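PDB 3BJX: halocarboxylic acid dehalogenase DehI from Pseudomonas putida, which probably hydrolyses carbon-halogen bonds of haloalkanoic acids, as a group I alpha-haloacid dehalogenase. Local coordinates for residues T77-S91 and E238-P251. Residues are numbered along the deposited sequence; the frame is centred on the assembly and turned at random.
Sequences TRYAEQAADELRERS and ELVTRARELVRGLP. Unlike the reference sequence in segment 238-251: Arg244 (reference Pro).
Arg242 meets Glu86 in a side-on salt bridge: NE lies 2.7 Å from Glu86 OE2 and NH2 2.8 Å from Glu86 OE1. The grip is skewed, the guanidinium and carboxylate planes 56° apart and NE approaching OE2 from above the carboxylate. Arg90 salt-bridges that same OE2 through NE and NH2, so it accepts three N-H groups, which probably favours the ionised carboxylate. The extended chain of Arg90 also carries NH1 to Glu238 OE2 (3.1 Å); that oxygen lies in the guanidinium plane, while NH1 reaches it from above the carboxylate plane. A leucine in place of Arg90 would probably leave Glu238 without its cross-helix mate, though Lys235 still pairs with its OE1, and Glu86 OE2 with Arg242 NE alone among these donors. Arg242 NH1 bonds Glu245 OE1 and extends the salt-bridge network.

Beneath the charges, packing is knobs-into-holes: Leu87 sits among Leu239, Arg242, Ala243 and Leu246, its CD2 3.6 Å from Ala243 N, while Leu246 fits among Tyr79, Ala83, Glu86 and Leu87, its CD2 3.7 Å from Ala83 CB.

Toward the other end of the pair, Tyr79 has CG anti to the backbone N (chi1 -179°), and its ring reaches across so that OH donates to an in-plane lone pair of Leu246 O (2.8 Å). Leu250 CA and Pro251 CD make CH-pi contacts over one ring face, CD 4.2 Å from the centroid.

Helices 78-90 and 238-248 run antiparallel (166°), their axes 10.3 Å apart at closest approach. Helix 112-143 backs both through Ala84 and Ala243; helix 267-299 meets Ser91, and helix 155-158 borders Tyr79 and Pro251.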
# COMPACT_ATOMS: atom_id res chain seq x y z
N THR A 77 11.58 9.64 22.70
CA THR A 77 12.76 9.01 23.23
C THR A 77 13.94 9.31 22.32
O THR A 77 13.75 9.51 21.10
CB THR A 77 12.57 7.48 23.40
OG1 THR A 77 12.48 6.84 22.13
CG2 THR A 77 11.30 7.16 24.21
N ARG A 78 15.13 9.39 22.91
CA ARG A 78 16.37 9.42 22.16
C ARG A 78 16.41 8.26 21.15
O ARG A 78 16.88 8.44 20.04
CB ARG A 78 17.56 9.37 23.12
CG ARG A 78 18.95 9.16 22.48
CD ARG A 78 19.43 10.34 21.62
NE ARG A 78 19.45 11.58 22.41
CZ ARG A 78 19.29 12.80 21.91
NH1 ARG A 78 19.09 12.98 20.63
NH2 ARG A 78 19.31 13.85 22.73
N TYR A 79 15.93 7.08 21.55
CA TYR A 79 15.80 5.95 20.65
C TYR A 79 15.08 6.36 19.37
O TYR A 79 15.64 6.19 18.28
CB TYR A 79 15.09 4.74 21.31
CG TYR A 79 14.97 3.53 20.39
CD1 TYR A 79 15.74 2.39 20.60
CD2 TYR A 79 14.09 3.53 19.29
CE1 TYR A 79 15.63 1.25 19.73
CE2 TYR A 79 13.97 2.42 18.43
CZ TYR A 79 14.74 1.29 18.66
OH TYR A 79 14.62 0.22 17.81
N ALA A 80 13.88 6.91 19.48
CA ALA A 80 13.12 7.30 18.31
C ALA A 80 13.85 8.34 17.44
O ALA A 80 13.75 8.30 16.21
CB ALA A 80 11.75 7.79 18.69
N GLU A 81 14.58 9.25 18.08
CA GLU A 81 15.34 10.29 17.37
C GLU A 81 16.52 9.68 16.59
O GLU A 81 16.74 10.00 15.43
CB GLU A 81 15.80 11.38 18.34
CG GLU A 81 16.38 12.63 17.68
CD GLU A 81 15.35 13.55 17.08
OE1 GLU A 81 14.17 13.53 17.53
OE2 GLU A 81 15.72 14.30 16.14
N GLN A 82 17.23 8.76 17.24
CA GLN A 82 18.33 8.03 16.63
C GLN A 82 17.84 7.14 15.47
O GLN A 82 18.50 7.05 14.44
CB GLN A 82 19.07 7.19 17.69
CG GLN A 82 20.58 7.08 17.48
CD GLN A 82 21.26 8.45 17.41
OE1 GLN A 82 20.86 9.40 18.10
NE2 GLN A 82 22.29 8.57 16.57
N ALA A 83 16.69 6.50 15.68
CA ALA A 83 15.98 5.71 14.68
C ALA A 83 15.62 6.54 13.45
O ALA A 83 15.85 6.11 12.32
CB ALA A 83 14.75 5.08 15.29
N ALA A 84 15.07 7.73 13.66
CA ALA A 84 14.78 8.65 12.54
C ALA A 84 16.05 9.19 11.90
O ALA A 84 16.09 9.38 10.70
CB ALA A 84 13.90 9.82 13.01
N ASP A 85 17.09 9.43 12.71
CA ASP A 85 18.41 9.81 12.22
C ASP A 85 18.98 8.78 11.24
O ASP A 85 19.47 9.17 10.18
CB ASP A 85 19.41 10.05 13.37
CG ASP A 85 19.16 11.37 14.14
OD1 ASP A 85 18.37 12.22 13.69
OD2 ASP A 85 19.78 11.56 15.20
N GLU A 86 18.91 7.49 11.61
CA GLU A 86 19.41 6.38 10.77
C GLU A 86 18.66 6.32 9.43
O GLU A 86 19.31 6.31 8.35
CB GLU A 86 19.29 5.02 11.48
CG GLU A 86 19.45 3.82 10.54
CD GLU A 86 19.59 2.47 11.23
OE1 GLU A 86 19.38 2.37 12.45
OE2 GLU A 86 19.91 1.47 10.52
N LEU A 87 17.33 6.26 9.51
CA LEU A 87 16.45 6.27 8.32
C LEU A 87 16.74 7.45 7.42
O LEU A 87 16.84 7.28 6.22
CB LEU A 87 14.96 6.24 8.68
CG LEU A 87 14.42 5.00 9.40
CD1 LEU A 87 13.08 5.30 10.05
CD2 LEU A 87 14.32 3.76 8.48
N ARG A 88 16.89 8.64 7.99
CA ARG A 88 17.30 9.83 7.21
C ARG A 88 18.60 9.64 6.45
O ARG A 88 18.71 10.01 5.28
CB ARG A 88 17.42 11.07 8.10
CG ARG A 88 17.56 12.36 7.29
CD ARG A 88 17.52 13.59 8.17
NE ARG A 88 16.42 13.58 9.12
CZ ARG A 88 16.56 13.36 10.42
NH1 ARG A 88 17.76 13.11 10.93
NH2 ARG A 88 15.48 13.36 11.22
N GLU A 89 19.60 9.08 7.11
CA GLU A 89 20.89 8.80 6.51
C GLU A 89 20.83 7.74 5.39
O GLU A 89 21.44 7.91 4.34
CB GLU A 89 21.82 8.31 7.61
CG GLU A 89 23.15 8.90 7.61
CD GLU A 89 24.16 7.98 8.24
OE1 GLU A 89 23.76 7.13 9.07
OE2 GLU A 89 25.36 8.10 7.87
N ARG A 90 20.12 6.65 5.64
CA ARG A 90 19.89 5.60 4.64
C ARG A 90 19.14 6.03 3.37
O ARG A 90 19.27 5.36 2.33
CB ARG A 90 19.11 4.45 5.26
CG ARG A 90 19.88 3.62 6.25
CD ARG A 90 18.94 2.55 6.69
NE ARG A 90 19.53 1.60 7.61
CZ ARG A 90 20.11 0.47 7.25
NH1 ARG A 90 20.24 0.16 5.96
NH2 ARG A 90 20.58 -0.34 8.19
N SER A 91 18.37 7.13 3.45
CA SER A 91 17.58 7.66 2.31
C SER A 91 18.39 8.05 1.08
O SER A 91 17.83 8.21 -0.02
CB SER A 91 16.77 8.85 2.73
OG SER A 91 15.98 8.53 3.85
N GLU A 238 13.88 -0.80 1.49
CA GLU A 238 14.85 -0.78 2.61
C GLU A 238 14.43 0.09 3.80
O GLU A 238 14.61 -0.30 4.95
CB GLU A 238 16.23 -0.36 2.10
CG GLU A 238 17.18 0.13 3.18
CD GLU A 238 18.46 0.66 2.61
OE1 GLU A 238 18.72 0.34 1.43
OE2 GLU A 238 19.20 1.38 3.31
N LEU A 239 13.88 1.27 3.51
CA LEU A 239 13.33 2.14 4.54
C LEU A 239 12.12 1.55 5.21
O LEU A 239 12.05 1.56 6.44
CB LEU A 239 12.96 3.49 3.93
CG LEU A 239 13.88 4.66 4.23
CD1 LEU A 239 15.32 4.28 4.02
CD2 LEU A 239 13.48 5.86 3.36
N VAL A 240 11.17 1.05 4.42
CA VAL A 240 9.97 0.38 4.94
C VAL A 240 10.34 -0.73 5.93
O VAL A 240 9.83 -0.77 7.05
CB VAL A 240 9.03 -0.19 3.79
CG1 VAL A 240 7.89 -0.96 4.37
CG2 VAL A 240 8.49 0.90 2.90
N THR A 241 11.24 -1.62 5.50
CA THR A 241 11.75 -2.74 6.30
C THR A 241 12.49 -2.26 7.55
O THR A 241 12.18 -2.68 8.66
CB THR A 241 12.71 -3.59 5.48
OG1 THR A 241 12.08 -4.03 4.28
CG2 THR A 241 13.15 -4.78 6.28
N ARG A 242 13.48 -1.39 7.37
CA ARG A 242 14.26 -0.86 8.48
C ARG A 242 13.40 -0.19 9.56
O ARG A 242 13.55 -0.50 10.74
CB ARG A 242 15.36 0.08 7.98
CG ARG A 242 16.33 0.57 9.07
CD ARG A 242 16.91 -0.61 9.84
NE ARG A 242 17.78 -0.17 10.92
CZ ARG A 242 17.93 -0.82 12.06
NH1 ARG A 242 17.25 -1.95 12.27
NH2 ARG A 242 18.76 -0.35 12.98
N ALA A 243 12.51 0.71 9.15
CA ALA A 243 11.52 1.33 10.04
C ALA A 243 10.67 0.31 10.81
O ALA A 243 10.34 0.55 11.96
CB ALA A 243 10.63 2.29 9.26
N ARG A 244 10.34 -0.81 10.15
CA ARG A 244 9.60 -1.95 10.74
C ARG A 244 10.39 -2.53 11.91
O ARG A 244 9.85 -2.75 12.96
CB ARG A 244 9.27 -3.00 9.66
CG ARG A 244 8.45 -4.25 10.08
CD ARG A 244 7.87 -5.00 8.83
NE ARG A 244 6.50 -4.54 8.44
CZ ARG A 244 6.03 -4.34 7.20
NH1 ARG A 244 6.80 -4.52 6.13
NH2 ARG A 244 4.77 -3.95 7.04
N GLU A 245 11.69 -2.75 11.71
CA GLU A 245 12.56 -3.28 12.76
C GLU A 245 12.74 -2.25 13.87
O GLU A 245 12.70 -2.60 15.06
CB GLU A 245 13.94 -3.65 12.21
CG GLU A 245 13.91 -4.70 11.10
CD GLU A 245 15.21 -4.79 10.35
OE1 GLU A 245 16.03 -3.87 10.47
OE2 GLU A 245 15.41 -5.76 9.63
N LEU A 246 12.95 -1.00 13.48
CA LEU A 246 13.12 0.06 14.44
C LEU A 246 11.90 0.15 15.37
O LEU A 246 12.09 0.36 16.57
CB LEU A 246 13.46 1.41 13.77
CG LEU A 246 14.91 1.47 13.26
CD1 LEU A 246 15.10 2.58 12.26
CD2 LEU A 246 15.89 1.63 14.42
N VAL A 247 10.67 -0.01 14.86
CA VAL A 247 9.52 0.05 15.79
C VAL A 247 9.39 -1.14 16.73
O VAL A 247 8.83 -0.99 17.81
CB VAL A 247 8.12 0.46 15.17
CG1 VAL A 247 8.28 1.49 14.06
CG2 VAL A 247 7.29 -0.76 14.72
N ARG A 248 9.89 -2.32 16.32
CA ARG A 248 9.94 -3.51 17.18
C ARG A 248 10.80 -3.29 18.41
O ARG A 248 10.47 -3.78 19.48
CB ARG A 248 10.56 -4.70 16.46
CG ARG A 248 9.72 -5.29 15.42
CD ARG A 248 8.89 -6.48 15.87
NE ARG A 248 8.30 -7.02 14.64
CZ ARG A 248 7.20 -6.56 14.04
NH1 ARG A 248 6.48 -5.58 14.57
NH2 ARG A 248 6.82 -7.09 12.90
N GLY A 249 11.92 -2.57 18.20
CA GLY A 249 12.93 -2.32 19.23
C GLY A 249 12.61 -1.11 20.07
O GLY A 249 13.38 -0.72 20.94
N LEU A 250 11.46 -0.49 19.82
CA LEU A 250 11.10 0.69 20.60
C LEU A 250 11.04 0.33 22.09
O LEU A 250 10.67 -0.81 22.44
CB LEU A 250 9.77 1.27 20.14
CG LEU A 250 9.78 2.38 19.09
CD1 LEU A 250 8.38 2.63 18.58
CD2 LEU A 250 10.34 3.68 19.68
N PRO A 251 11.45 1.27 22.98
CA PRO A 251 11.13 1.08 24.39
C PRO A 251 9.67 1.47 24.64
O PRO A 251 9.12 2.35 23.95
CB PRO A 251 12.07 2.09 25.09
CG PRO A 251 12.30 3.15 24.08
CD PRO A 251 12.21 2.51 22.73